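Local coordinates for protein sucrose 6(F)-phosphate phosphorylase (Thermoanaerobacterium thermosaccharolyticum DSM 571, PDB 6S9V) that belongs to the alpha-amylase family of enzymes and is built around a closed eight-stranded parallel barrel of the TIM type, at residues 190-194 / 234-238; 213-217 / 230-235. All blocks are in the same frame, centred on the assembly; numbering follows the deposited sequence.

Interaction 1. Residues 190-194 / 234-238; sequences REFLL and FLDWA
The helical turns that carry R190 and W237 run with their N-to-C directions 42° apart, and their axes come no nearer than 12.5 Å, a spacing bridged by long side chains. R190 and W237 do most of the bridging. The two side chains run antiparallel past one another, the aliphatic part of the arginine lying over one face of the indole. R190 CB is 3.5 Å from W237 CZ2 near the rim, and R190 CD stands 4.0 Å from the centroid of the six-membered ring of W237, a CH-pi contact. Because the chain is extended from CG to NE, the guanidinium is carried onward across the indole until R190 CZ lies 4.3 Å from the centroid of the five-membered ring of W237. This is a cation-pi pair over the face, although the two planes are tilted 35° apart, which brings one nitrogen down closest: R190 NH1 to W237 CG is 3.3 Å. The pairing illustrates how neighbouring helices in the outer layer of a TIM barrel can meet through an amphipathic side chain: helix 187-202 leads into strand 207-210, and helix 230-244 is the next helix after that strand. R190 NE is hydrogen-bonded to V184 O, a bond that restrains the guanidinium where it lies above the indole. On the more deeply buried flank, L193 CD1 reaches the edges of two rings, lying 4.0 Å from F234 CE1 and 4.2 Å from W237 CZ3. R190 NH2 also approaches the edge of the F234 ring. F234 CG is anti to the backbone N (chi1 175°), directing the ring toward helix 187-202. L194 CD2 touches W237 CZ2 at 3.8 Å.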
loop_
_atom_site.group_PDB
_atom_site.type_symbol
_atom_site.label_atom_id
_atom_site.label_comp_id
_atom_site.label_asym_id
_atom_site.label_seq_id
_atom_site.Cartn_x
_atom_site.Cartn_y
_atom_site.Cartn_z
ATOM N N ARG A 190 -1.402 15.232 18.010
ATOM C CA ARG A 190 -2.261 15.799 16.978
ATOM C C ARG A 190 -1.624 17.043 16.377
ATOM O O ARG A 190 -1.698 17.252 15.161
ATOM C CB ARG A 190 -3.647 16.088 17.548
ATOM C CG ARG A 190 -4.321 14.794 17.972
ATOM C CD ARG A 190 -5.807 14.893 18.162
ATOM N NE ARG A 190 -6.355 13.542 18.300
ATOM C CZ ARG A 190 -7.626 13.208 18.107
ATOM N NH1 ARG A 190 -8.520 14.125 17.754
ATOM N NH2 ARG A 190 -8.002 11.945 18.262
ATOM N N GLU A 191 -0.959 17.857 17.207
ATOM C CA GLU A 191 -0.212 19.001 16.694
ATOM C C GLU A 191 0.912 18.544 15.774
ATOM O O GLU A 191 1.160 19.154 14.725
ATOM C CB GLU A 191 0.371 19.809 17.857
ATOM C CG GLU A 191 -0.646 20.568 18.693
ATOM C CD GLU A 191 -0.019 21.229 19.913
ATOM O OE1 GLU A 191 1.108 20.848 20.294
ATOM O OE2 GLU A 191 -0.652 22.132 20.496
ATOM N N PHE A 192 1.619 17.484 16.173
ATOM C CA PHE A 192 2.692 16.919 15.360
ATOM C C PHE A 192 2.180 16.465 14.000
ATOM O O PHE A 192 2.762 16.802 12.962
ATOM C CB PHE A 192 3.328 15.758 16.126
ATOM C CG PHE A 192 4.335 14.969 15.341
ATOM C CD1 PHE A 192 5.600 15.482 15.094
ATOM C CD2 PHE A 192 4.027 13.705 14.876
ATOM C CE1 PHE A 192 6.531 14.749 14.379
ATOM C CE2 PHE A 192 4.960 12.965 14.165
ATOM C CZ PHE A 192 6.211 13.491 13.922
ATOM N N LEU A 193 1.077 15.716 13.982
ATOM C CA LEU A 193 0.530 15.239 12.720
ATOM C C LEU A 193 0.052 16.401 11.858
ATOM O O LEU A 193 0.241 16.392 10.638
ATOM C CB LEU A 193 -0.608 14.250 12.975
ATOM C CG LEU A 193 -0.247 12.977 13.747
ATOM C CD1 LEU A 193 -1.482 12.122 13.968
ATOM C CD2 LEU A 193 0.830 12.175 13.029
ATOM N N LEU A 194 -0.575 17.412 12.477
ATOM C CA LEU A 194 -0.996 18.596 11.733
ATOM C C LEU A 194 0.186 19.291 11.073
ATOM O O LEU A 194 0.073 19.794 9.949
ATOM C CB LEU A 194 -1.712 19.579 12.657
ATOM C CG LEU A 194 -3.113 19.245 13.147
ATOM C CD1 LEU A 194 -3.728 20.481 13.793
ATOM C CD2 LEU A 194 -3.973 18.762 12.008
ATOM N N PHE A 234 -10.708 9.207 15.536
ATOM C CA PHE A 234 -9.428 9.631 14.983
ATOM C C PHE A 234 -9.513 9.819 13.472
ATOM O O PHE A 234 -9.012 10.809 12.931
ATOM C CB PHE A 234 -8.341 8.610 15.317
ATOM C CG PHE A 234 -7.017 8.913 14.675
ATOM C CD1 PHE A 234 -6.188 9.894 15.202
ATOM C CD2 PHE A 234 -6.611 8.239 13.537
ATOM C CE1 PHE A 234 -4.980 10.191 14.611
ATOM C CE2 PHE A 234 -5.397 8.528 12.946
ATOM C CZ PHE A 234 -4.577 9.507 13.488
ATOM N N LEU A 235 -10.115 8.856 12.769
ATOM C CA LEU A 235 -10.225 8.970 11.318
ATOM C C LEU A 235 -10.993 10.223 10.923
ATOM O O LEU A 235 -10.577 10.958 10.019
ATOM C CB LEU A 235 -10.896 7.726 10.744
ATOM C CG LEU A 235 -10.090 6.433 10.806
ATOM C CD1 LEU A 235 -10.946 5.253 10.374
ATOM C CD2 LEU A 235 -8.834 6.537 9.940
ATOM N N ASP A 236 -12.113 10.493 11.597
ATOM C CA ASP A 236 -12.890 11.681 11.268
ATOM C C ASP A 236 -12.077 12.941 11.519
ATOM O O ASP A 236 -12.072 13.859 10.690
ATOM C CB ASP A 236 -14.184 11.722 12.089
ATOM C CG ASP A 236 -15.161 10.623 11.704
ATOM O OD1 ASP A 236 -15.004 10.025 10.618
ATOM O OD2 ASP A 236 -16.098 10.362 12.490
ATOM N N TRP A 237 -11.379 13.000 12.659
ATOM C CA TRP A 237 -10.523 14.140 12.950
ATOM C C TRP A 237 -9.467 14.312 11.871
ATOM O O TRP A 237 -9.270 15.413 11.342
ATOM C CB TRP A 237 -9.857 13.974 14.321
ATOM C CG TRP A 237 -8.801 15.017 14.548
ATOM C CD1 TRP A 237 -8.989 16.281 15.019
ATOM C CD2 TRP A 237 -7.397 14.886 14.305
ATOM N NE1 TRP A 237 -7.792 16.948 15.078
ATOM C CE2 TRP A 237 -6.798 16.113 14.646
ATOM C CE3 TRP A 237 -6.587 13.851 13.829
ATOM C CZ2 TRP A 237 -5.430 16.334 14.524
ATOM C CZ3 TRP A 237 -5.232 14.069 13.712
ATOM C CH2 TRP A 237 -4.665 15.300 14.057
ATOM N N ALA A 238 -8.771 13.224 11.532
ATOM C CA ALA A 238 -7.665 13.320 10.593
ATOM C C ALA A 238 -8.149 13.711 9.203
ATOM O O ALA A 238 -7.479 14.479 8.501
ATOM C CB ALA A 238 -6.905 11.997 10.553
#

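Interaction 2. Residues 213-217 / 230-235; sequences VGYVI and EIYEFL. With SO4 (sulfate ion), chain D.
I231 packs against V213, V216 and I217 in a buried contact between the first turn of a helix and the loop that precedes it; the CA atoms of I231 and I217 come within 6.1 Å. Starting at the root of the I231 side chain, CB lies beside I217 CG1, which also rests on the backbone of the helix at I231 CA, 3.7 Å away. I231 CG1 is anti to the backbone N (chi1 -175°), and a bend at the next bond (chi2 84°) brings the terminal methyl in over the 3-10 turn that begins at V213. That methyl, CD1, meets several partners at once: V213 O at 3.4 Å, V216 CG2 at 3.5 Å, and more loosely G214 CA and I217 CG1. The methyls of I231 and V216 are pressed closer than normal van der Waals spacing. The connection is a beta-alpha loop of the TIM barrel, leaving the C-terminal end of strand 207-210 and folding back on the helix that it feeds. V213 and V216 also cover the next turn of that helix. V213 CG2 touches L235 CD2 at 3.7 Å and the edge of the F234 ring at CE2, whereas V216 CG2 comes to CD2 of the same ring at 4.0 Å. At the N-terminal end of the helix I217 CG2 meets E230 CB at 3.8 Å; the glutamate chain then bends away, and its OE2 forms a salt bridge with K219. Y215 turns from the helix, donating a hydrogen bond of 2.8 Å from OH to O1 of a sulfate ion, with O1 at the edge of the tyrosine ring and in its plane. H358 and R148 also bind this ion, probably a component of the crystallisation liquor.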
loop_
_atom_site.group_PDB
_atom_site.type_symbol
_atom_site.label_atom_id
_atom_site.label_comp_id
_atom_site.label_asym_id
_atom_site.label_seq_id
_atom_site.Cartn_x
_atom_site.Cartn_y
_atom_site.Cartn_z
ATOM N N VAL A 213 -2.822 2.433 10.132
ATOM C CA VAL A 213 -3.803 3.221 10.873
ATOM C C VAL A 213 -4.651 2.328 11.772
ATOM O O VAL A 213 -5.108 2.762 12.839
ATOM C CB VAL A 213 -4.673 4.041 9.896
ATOM C CG1 VAL A 213 -5.555 3.135 9.051
ATOM C CG2 VAL A 213 -5.510 5.069 10.668
ATOM N N GLY A 214 -4.828 1.060 11.403
ATOM C CA GLY A 214 -5.643 0.179 12.220
ATOM C C GLY A 214 -5.119 -0.031 13.624
ATOM O O GLY A 214 -5.868 -0.494 14.493
ATOM N N TYR A 215 -3.855 0.313 13.879
ATOM C CA TYR A 215 -3.225 0.037 15.163
ATOM C C TYR A 215 -3.254 1.208 16.138
ATOM O O TYR A 215 -2.791 1.052 17.272
ATOM C CB TYR A 215 -1.773 -0.390 14.940
ATOM C CG TYR A 215 -1.667 -1.699 14.215
ATOM C CD1 TYR A 215 -1.704 -2.895 14.909
ATOM C CD2 TYR A 215 -1.573 -1.741 12.830
ATOM C CE1 TYR A 215 -1.619 -4.098 14.257
ATOM C CE2 TYR A 215 -1.495 -2.950 12.161
ATOM C CZ TYR A 215 -1.514 -4.125 12.886
ATOM O OH TYR A 215 -1.442 -5.341 12.247
ATOM N N VAL A 216 -3.801 2.364 15.750
ATOM C CA VAL A 216 -3.577 3.556 16.560
ATOM C C VAL A 216 -4.340 3.540 17.883
ATOM O O VAL A 216 -3.914 4.209 18.833
ATOM C CB VAL A 216 -3.922 4.856 15.798
ATOM C CG1 VAL A 216 -3.007 5.013 14.588
ATOM C CG2 VAL A 216 -5.408 4.921 15.403
ATOM N N ILE A 217 -5.436 2.790 18.000
ATOM C CA ILE A 217 -6.202 2.744 19.243
ATOM C C ILE A 217 -5.805 1.502 20.032
ATOM O O ILE A 217 -5.986 0.367 19.569
ATOM C CB ILE A 217 -7.720 2.756 18.988
ATOM C CG1 ILE A 217 -8.137 4.003 18.201
ATOM C CG2 ILE A 217 -8.485 2.674 20.318
ATOM C CD1 ILE A 217 -7.754 5.330 18.856
ATOM N N GLU A 230 -13.721 4.146 18.754
ATOM C CA GLU A 230 -12.634 5.104 18.945
ATOM C C GLU A 230 -11.858 5.355 17.655
ATOM O O GLU A 230 -11.460 6.492 17.375
ATOM C CB GLU A 230 -11.690 4.607 20.041
ATOM C CG GLU A 230 -12.265 4.690 21.454
ATOM C CD GLU A 230 -13.113 3.487 21.844
ATOM O OE1 GLU A 230 -13.414 2.636 20.984
ATOM O OE2 GLU A 230 -13.474 3.391 23.036
ATOM N N ILE A 231 -11.613 4.312 16.866
ATOM C CA ILE A 231 -10.823 4.498 15.652
ATOM C C ILE A 231 -11.490 5.516 14.729
ATOM O O ILE A 231 -10.814 6.298 14.057
ATOM C CB ILE A 231 -10.593 3.149 14.949
ATOM C CG1 ILE A 231 -9.657 3.322 13.752
ATOM C CG2 ILE A 231 -11.902 2.534 14.495
ATOM C CD1 ILE A 231 -8.220 3.294 14.111
ATOM N N TYR A 232 -12.827 5.537 14.692
ATOM C CA TYR A 232 -13.517 6.446 13.779
ATOM C C TYR A 232 -13.431 7.895 14.243
ATOM O O TYR A 232 -13.473 8.817 13.416
ATOM C CB TYR A 232 -14.971 5.999 13.608
ATOM C CG TYR A 232 -15.115 4.989 12.496
ATOM C CD1 TYR A 232 -15.077 5.397 11.173
ATOM C CD2 TYR A 232 -15.256 3.634 12.758
ATOM C CE1 TYR A 232 -15.185 4.497 10.145
ATOM C CE2 TYR A 232 -15.369 2.717 11.724
ATOM C CZ TYR A 232 -15.335 3.162 10.418
ATOM O OH TYR A 232 -15.448 2.287 9.359
ATOM N N GLU A 233 -13.291 8.123 15.548
ATOM C CA GLU A 233 -13.084 9.478 16.043
ATOM C C GLU A 233 -11.751 10.041 15.557
ATOM O O GLU A 233 -11.658 11.224 15.200
ATOM C CB GLU A 233 -13.148 9.474 17.569
ATOM C CG GLU A 233 -14.449 8.914 18.126
ATOM C CD GLU A 233 -14.450 8.845 19.639
ATOM O OE1 GLU A 233 -14.078 9.849 20.279
ATOM O OE2 GLU A 233 -14.816 7.781 20.186
ATOM N N PHE A 234 -10.708 9.207 15.536
ATOM C CA PHE A 234 -9.428 9.631 14.983
ATOM C C PHE A 234 -9.513 9.819 13.472
ATOM O O PHE A 234 -9.012 10.809 12.931
ATOM C CB PHE A 234 -8.341 8.610 15.317
ATOM C CG PHE A 234 -7.017 8.913 14.675
ATOM C CD1 PHE A 234 -6.188 9.894 15.202
ATOM C CD2 PHE A 234 -6.611 8.239 13.537
ATOM C CE1 PHE A 234 -4.980 10.191 14.611
ATOM C CE2 PHE A 234 -5.397 8.528 12.946
ATOM C CZ PHE A 234 -4.577 9.507 13.488
ATOM N N LEU A 235 -10.115 8.856 12.769
ATOM C CA LEU A 235 -10.225 8.970 11.318
ATOM C C LEU A 235 -10.993 10.223 10.923
ATOM O O LEU A 235 -10.577 10.958 10.019
ATOM C CB LEU A 235 -10.896 7.726 10.744
ATOM C CG LEU A 235 -10.090 6.433 10.806
ATOM C CD1 LEU A 235 -10.946 5.253 10.374
ATOM C CD2 LEU A 235 -8.834 6.537 9.940
HETATM S S SO4 D . 0.239 -5.434 8.930
HETATM O O1 SO4 D . -1.113 -5.245 9.471
HETATM O O2 SO4 D . 1.041 -6.267 9.820
HETATM O O3 SO4 D . 0.125 -6.073 7.625
HETATM O O4 SO4 D . 0.908 -4.146 8.799
#

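In the fold
Followed from the N terminus, after the first three barrel strands the chain reaches helix 187-202, then forms the fourth strand, 207-210, emerges into the loop holding 213-217, and returns along helix 230-244 before strand 248-251. Interaction 2 closes the short excursion, with 12 residues between its segments, and nests inside the longer loop of 39 residues closed by interaction 1. Both end on helix 230-244; F234 takes part in both, whereas L235 makes contact only in interaction 2. Their centres are about 10 Å apart. Thus one helix is tied at its start to the loop following strand 207-210, and farther along to the helix preceding that strand.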